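Local structure of carboxynorspermidine decarboxylase (Campylobacter jejuni subsp. jejuni 81116, 3N29) at residues H305-L319 with I370-T384. The protein probably catalyses the pyridoxal-5'-phosphate-dependent decarboxylation of carboxynorspermidine, yielding norspermidine. Sequence-based numbering, arbitrary orientation.
With NSD (N-(3-aminopropyl)propane-1,3-diamine), chain D; PLP (pyridoxal-5'-phosphate), chain C; GOL (glycerol), chain E.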
# COMPACT_ATOMS: atom_id res chain seq x y z
N HIS A 305 5.50 -4.18 3.06
CA HIS A 305 5.20 -5.59 3.45
C HIS A 305 4.31 -5.75 4.68
O HIS A 305 3.69 -6.80 4.85
CB HIS A 305 6.52 -6.38 3.64
CG HIS A 305 7.43 -6.39 2.43
ND1 HIS A 305 8.77 -6.64 2.52
CD2 HIS A 305 7.20 -6.08 1.13
CE1 HIS A 305 9.34 -6.53 1.33
NE2 HIS A 305 8.40 -6.20 0.46
N MET A 306 4.22 -4.71 5.55
CA MET A 306 3.31 -4.72 6.67
C MET A 306 2.61 -3.36 6.67
O MET A 306 2.71 -2.63 7.66
CB MET A 306 4.02 -4.99 8.04
CG MET A 306 4.74 -6.43 8.19
SD MET A 306 5.70 -6.62 9.73
CE MET A 306 7.27 -5.91 9.29
N PRO A 307 1.98 -2.97 5.59
CA PRO A 307 1.43 -1.63 5.42
C PRO A 307 0.53 -1.16 6.55
O PRO A 307 0.58 -0.03 6.88
CB PRO A 307 0.67 -1.72 4.12
CG PRO A 307 0.66 -3.09 3.76
CD PRO A 307 1.60 -3.85 4.49
N ASP A 308 -0.26 -2.03 7.12
CA ASP A 308 -1.12 -1.63 8.21
C ASP A 308 -0.37 -1.14 9.45
O ASP A 308 -0.90 -0.37 10.17
CB ASP A 308 -2.16 -2.67 8.56
CG ASP A 308 -3.26 -2.81 7.51
OD1 ASP A 308 -3.42 -1.95 6.63
OD2 ASP A 308 -3.95 -3.78 7.55
N THR A 309 0.87 -1.55 9.63
CA THR A 309 1.65 -1.04 10.73
C THR A 309 1.83 0.49 10.61
O THR A 309 1.89 1.15 11.59
CB THR A 309 2.99 -1.76 10.90
OG1 THR A 309 3.81 -1.58 9.76
CG2 THR A 309 2.76 -3.24 11.15
N ILE A 310 1.95 0.97 9.37
CA ILE A 310 2.13 2.41 9.08
C ILE A 310 0.77 3.10 9.03
O ILE A 310 0.62 4.19 9.60
CB ILE A 310 2.80 2.62 7.70
CG1 ILE A 310 4.16 1.92 7.72
CG2 ILE A 310 2.95 4.17 7.40
CD1 ILE A 310 5.04 2.40 8.81
N ILE A 311 -0.22 2.45 8.40
CA ILE A 311 -1.54 3.07 8.18
C ILE A 311 -2.33 3.27 9.46
O ILE A 311 -2.89 4.36 9.69
CB ILE A 311 -2.34 2.30 7.10
CG1 ILE A 311 -1.63 2.47 5.73
CG2 ILE A 311 -3.86 2.74 6.97
CD1 ILE A 311 -2.11 1.47 4.66
N MET A 312 -2.36 2.26 10.33
CA MET A 312 -3.27 2.28 11.49
C MET A 312 -2.91 3.40 12.49
O MET A 312 -3.77 4.19 12.81
CB MET A 312 -3.35 0.91 12.21
CG MET A 312 -4.17 -0.13 11.47
SD MET A 312 -4.28 -1.74 12.31
CE MET A 312 -4.58 -1.23 14.02
N PRO A 313 -1.65 3.47 12.97
CA PRO A 313 -0.45 2.64 12.90
C PRO A 313 -0.52 1.60 14.06
O PRO A 313 -1.39 1.70 14.91
CB PRO A 313 0.71 3.67 13.12
CG PRO A 313 0.06 4.82 13.98
CD PRO A 313 -1.46 4.71 13.76
N TYR A 314 0.30 0.55 14.04
CA TYR A 314 0.42 -0.34 15.20
C TYR A 314 1.79 -0.95 15.10
O TYR A 314 2.46 -0.82 14.07
CB TYR A 314 -0.73 -1.40 15.25
CG TYR A 314 -0.48 -2.63 14.35
CD1 TYR A 314 0.14 -3.75 14.87
CD2 TYR A 314 -0.86 -2.65 12.99
CE1 TYR A 314 0.34 -4.95 14.09
CE2 TYR A 314 -0.61 -3.80 12.18
CZ TYR A 314 0.02 -4.95 12.76
OH TYR A 314 0.32 -6.10 12.04
N THR A 315 2.21 -1.64 16.14
CA THR A 315 3.55 -2.20 16.16
C THR A 315 3.46 -3.71 16.20
O THR A 315 2.83 -4.26 17.08
CB THR A 315 4.37 -1.64 17.40
OG1 THR A 315 4.38 -0.22 17.36
CG2 THR A 315 5.78 -2.22 17.48
N SER A 316 4.14 -4.39 15.27
CA SER A 316 4.17 -5.84 15.30
C SER A 316 4.96 -6.39 16.45
O SER A 316 6.02 -5.86 16.80
CB SER A 316 4.73 -6.36 13.99
OG SER A 316 4.69 -7.80 13.92
N GLU A 317 4.48 -7.51 16.98
CA GLU A 317 5.26 -8.27 17.91
C GLU A 317 6.31 -9.03 17.09
O GLU A 317 6.13 -9.28 15.85
CB GLU A 317 4.39 -9.24 18.72
CG GLU A 317 3.33 -8.57 19.61
CD GLU A 317 3.85 -7.92 20.90
OE1 GLU A 317 5.09 -8.09 21.24
OE2 GLU A 317 3.00 -7.25 21.59
N VAL A 318 7.42 -9.33 17.74
CA VAL A 318 8.51 -10.09 17.17
C VAL A 318 8.84 -11.26 18.05
O VAL A 318 8.87 -11.11 19.32
CB VAL A 318 9.76 -9.19 16.98
CG1 VAL A 318 11.04 -10.00 16.70
CG2 VAL A 318 9.47 -8.15 15.87
N LEU A 319 9.01 -12.42 17.43
CA LEU A 319 9.28 -13.66 18.20
C LEU A 319 10.56 -13.48 19.03
O LEU A 319 11.56 -12.98 18.52
CB LEU A 319 9.45 -14.81 17.26
CG LEU A 319 9.78 -16.18 17.83
CD1 LEU A 319 8.60 -16.84 18.61
CD2 LEU A 319 10.26 -17.09 16.66
N ILE A 370 14.63 -12.51 11.83
CA ILE A 370 13.63 -11.76 12.64
C ILE A 370 12.24 -12.20 12.19
O ILE A 370 11.91 -12.21 10.96
CB ILE A 370 13.75 -10.30 12.43
CG1 ILE A 370 15.19 -9.83 12.71
CG2 ILE A 370 12.64 -9.55 13.17
CD1 ILE A 370 15.50 -9.83 14.27
N VAL A 371 11.44 -12.66 13.15
CA VAL A 371 10.13 -13.24 12.86
C VAL A 371 9.05 -12.27 13.38
O VAL A 371 8.85 -12.09 14.61
CB VAL A 371 10.01 -14.65 13.50
CG1 VAL A 371 8.61 -15.29 13.25
CG2 VAL A 371 11.15 -15.53 13.01
N PHE A 372 8.40 -11.59 12.45
CA PHE A 372 7.27 -10.70 12.76
C PHE A 372 5.99 -11.55 12.88
O PHE A 372 5.54 -12.25 11.92
CB PHE A 372 7.11 -9.61 11.68
CG PHE A 372 8.24 -8.62 11.66
CD1 PHE A 372 8.30 -7.64 12.62
CD2 PHE A 372 9.23 -8.72 10.75
CE1 PHE A 372 9.42 -6.72 12.60
CE2 PHE A 372 10.34 -7.87 10.74
CZ PHE A 372 10.41 -6.86 11.67
N LEU A 373 5.39 -11.46 14.05
CA LEU A 373 4.28 -12.37 14.43
C LEU A 373 2.95 -11.92 13.81
O LEU A 373 2.65 -10.71 13.79
CB LEU A 373 4.15 -12.44 15.97
CG LEU A 373 5.38 -13.05 16.67
CD1 LEU A 373 5.14 -13.04 18.24
CD2 LEU A 373 5.65 -14.50 16.21
N ASP A 374 2.15 -12.89 13.35
CA ASP A 374 0.76 -12.66 12.95
C ASP A 374 0.65 -11.73 11.79
O ASP A 374 0.04 -10.64 11.86
CB ASP A 374 -0.08 -12.15 14.11
CG ASP A 374 -1.57 -12.13 13.80
OD1 ASP A 374 -2.00 -12.95 12.93
OD2 ASP A 374 -2.30 -11.34 14.48
N GLN A 375 1.24 -12.15 10.68
CA GLN A 375 1.34 -11.35 9.50
C GLN A 375 0.75 -11.97 8.22
O GLN A 375 1.21 -11.64 7.12
CB GLN A 375 2.80 -10.94 9.28
CG GLN A 375 3.40 -10.03 10.40
CD GLN A 375 2.73 -8.73 10.52
OE1 GLN A 375 2.60 -8.18 11.63
NE2 GLN A 375 2.19 -8.28 9.46
N ILE A 376 -0.26 -12.79 8.35
CA ILE A 376 -0.89 -13.36 7.17
C ILE A 376 -2.16 -12.62 6.77
O ILE A 376 -2.50 -12.63 5.61
CB ILE A 376 -1.16 -14.92 7.27
CG1 ILE A 376 0.10 -15.63 7.75
CG2 ILE A 376 -1.60 -15.43 5.90
CD1 ILE A 376 1.32 -15.59 6.79
N HIS A 377 -2.87 -11.99 7.72
CA HIS A 377 -4.17 -11.31 7.40
C HIS A 377 -3.92 -9.82 7.24
O HIS A 377 -3.04 -9.29 7.93
CB HIS A 377 -5.20 -11.61 8.49
CG HIS A 377 -4.86 -11.04 9.85
ND1 HIS A 377 -4.15 -11.72 10.81
CD2 HIS A 377 -5.18 -9.84 10.41
CE1 HIS A 377 -4.05 -10.97 11.90
NE2 HIS A 377 -4.62 -9.81 11.65
N TYR A 378 -4.53 -9.18 6.23
CA TYR A 378 -4.41 -7.71 5.96
C TYR A 378 -2.95 -7.33 5.77
O TYR A 378 -2.49 -6.27 6.23
CB TYR A 378 -5.10 -6.89 7.09
CG TYR A 378 -6.60 -7.07 7.05
CD1 TYR A 378 -7.39 -6.33 6.15
CD2 TYR A 378 -7.24 -7.98 7.86
CE1 TYR A 378 -8.70 -6.46 6.08
CE2 TYR A 378 -8.62 -8.18 7.78
CZ TYR A 378 -9.34 -7.40 6.87
OH TYR A 378 -10.67 -7.54 6.81
N THR A 379 -2.20 -8.23 5.12
CA THR A 379 -0.81 -7.95 4.81
C THR A 379 -0.57 -8.19 3.32
O THR A 379 -0.51 -7.26 2.50
CB THR A 379 0.18 -8.87 5.61
OG1 THR A 379 -0.32 -10.26 5.59
CG2 THR A 379 0.32 -8.35 7.05
N ILE A 380 -0.43 -9.46 2.99
CA ILE A 380 -0.22 -9.92 1.61
C ILE A 380 -1.19 -9.26 0.64
O ILE A 380 -0.79 -8.74 -0.41
CB ILE A 380 -0.33 -11.45 1.52
CG1 ILE A 380 0.71 -12.11 2.44
CG2 ILE A 380 -0.12 -11.93 0.07
CD1 ILE A 380 0.34 -13.56 2.81
N VAL A 381 -2.47 -9.27 1.02
CA VAL A 381 -3.55 -8.72 0.18
C VAL A 381 -3.38 -7.24 -0.13
O VAL A 381 -4.08 -6.75 -1.03
CB VAL A 381 -4.95 -8.92 0.85
CG1 VAL A 381 -5.27 -10.48 0.95
CG2 VAL A 381 -5.03 -8.25 2.26
N LYS A 382 -2.51 -6.55 0.58
CA LYS A 382 -2.39 -5.13 0.36
C LYS A 382 -0.96 -4.67 0.32
O LYS A 382 -0.66 -3.48 0.58
CB LYS A 382 -3.20 -4.33 1.37
CG LYS A 382 -2.73 -4.45 2.80
CD LYS A 382 -3.97 -4.04 3.74
CE LYS A 382 -4.71 -2.71 3.45
NZ LYS A 382 -3.99 -1.46 3.89
N ASN A 383 -0.06 -5.59 0.00
CA ASN A 383 1.34 -5.24 -0.09
C ASN A 383 1.76 -4.68 -1.45
O ASN A 383 0.95 -4.64 -2.42
CB ASN A 383 2.26 -6.32 0.44
CG ASN A 383 2.39 -7.56 -0.47
OD1 ASN A 383 1.94 -7.56 -1.60
ND2 ASN A 383 3.04 -8.63 0.08
N THR A 384 2.99 -4.20 -1.52
CA THR A 384 3.41 -3.45 -2.69
C THR A 384 4.86 -3.75 -3.06
O THR A 384 5.57 -4.32 -2.27
CB THR A 384 3.28 -1.86 -2.42
OG1 THR A 384 4.38 -1.37 -1.66
CG2 THR A 384 1.91 -1.52 -1.55
C1 NSD D . -10.41 -5.93 9.51
N1 NSD D . -10.44 -6.62 10.77
C2 NSD D . -10.97 -4.55 9.59
N2 NSD D . -10.58 -3.54 7.46
C3 NSD D . -11.43 -4.02 8.27
N3 NSD D . -6.30 -3.52 6.55
C4 NSD D . -9.34 -3.42 7.64
C5 NSD D . -8.57 -2.83 6.50
C6 NSD D . -7.17 -2.45 6.90
N1 PLP C . -17.85 -8.53 5.12
C2 PLP C . -17.71 -7.26 4.63
C2A PLP C . -18.83 -6.63 3.83
C3 PLP C . -16.47 -6.58 4.86
O3 PLP C . -16.30 -5.29 4.36
C4 PLP C . -15.43 -7.20 5.57
C4A PLP C . -14.11 -6.47 5.77
C5 PLP C . -15.63 -8.48 6.11
C6 PLP C . -16.86 -9.12 5.85
C5A PLP C . -14.55 -9.19 6.90
O4P PLP C . -14.11 -8.42 7.98
P PLP C . -13.05 -8.96 9.02
O1P PLP C . -11.85 -9.41 8.22
O2P PLP C . -13.69 -10.16 9.75
O3P PLP C . -12.80 -7.91 10.01
C1 GOL E . -3.42 -6.05 10.65
O1 GOL E . -4.01 -5.04 9.88
C2 GOL E . -2.77 -7.01 9.69
O2 GOL E . -2.20 -5.99 8.77
C3 GOL E . -1.50 -7.67 10.15
O3 GOL E . -1.76 -8.98 10.44
O HOH W 1 7.95 -5.77 -2.33
O HOH W 2 -0.24 -4.88 6.99
O HOH W 3 2.29 -8.95 15.97
O HOH W 4 12.68 -13.00 15.89
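Asp308 and Lys382 form a salt bridge, with OD1 of Asp308 2.8 Å from NZ of Lys382. The ammonium comes to the syn side of OD1, 21° out of the carboxylate plane. The end of the lysine chain folds twice, which turns NZ toward the aspartate. NZ has a second carboxylate partner, Glu303 of the second subunit, and so bridges the two acids. The other carboxylate oxygen, Asp308 OD2, accepts a 2.6 Å hydrogen bond from N3 of norspermidine. It also accepts one from O1 of a glycerol probably carried over from crystallisation.

Tyr378 touches both ligands. Tyr378 OH donates to PLP O1P at 2.6 Å; O1P lies at the ring edge, in its plane. Tyr378 CD1 is 3.0 Å from N3 of norspermidine. In this beta/alpha-barrel-fold decarboxylase, strand 369-372 belongs to the mixed sheet and pairs with strand 279-290. The loop 373-384 leads from it to the norspermidine pocket.

Backbone bonds tie the far end. Leu373 N donates to Glu317 O, and Leu319 N to Val371 O, on either side of a single bridge between Val318 and Phe372. Ser316 OG also donates to Glu317 O, from the face opposite Leu373 N. Water 3 links Glu317 N to Leu373 O, and water 4 links Leu319 O to Val371 N.

Apolar packing centres on Phe372. Met306 CE sits over the middle of one ring face, 3.6 Å from the centroid, in a CH-pi contact. Met306 SD makes an oblique Met-aromatic contact, 4.3 Å from the same centroid. The bend at chi3 (-85°) carries the methyl over the ring. Ile370 CG2 covers the opposite face toward the rim. Val318 CG2 approaches Phe372 CD1 at 3.5 Å. Pro307 CG rests on Lys382 CG.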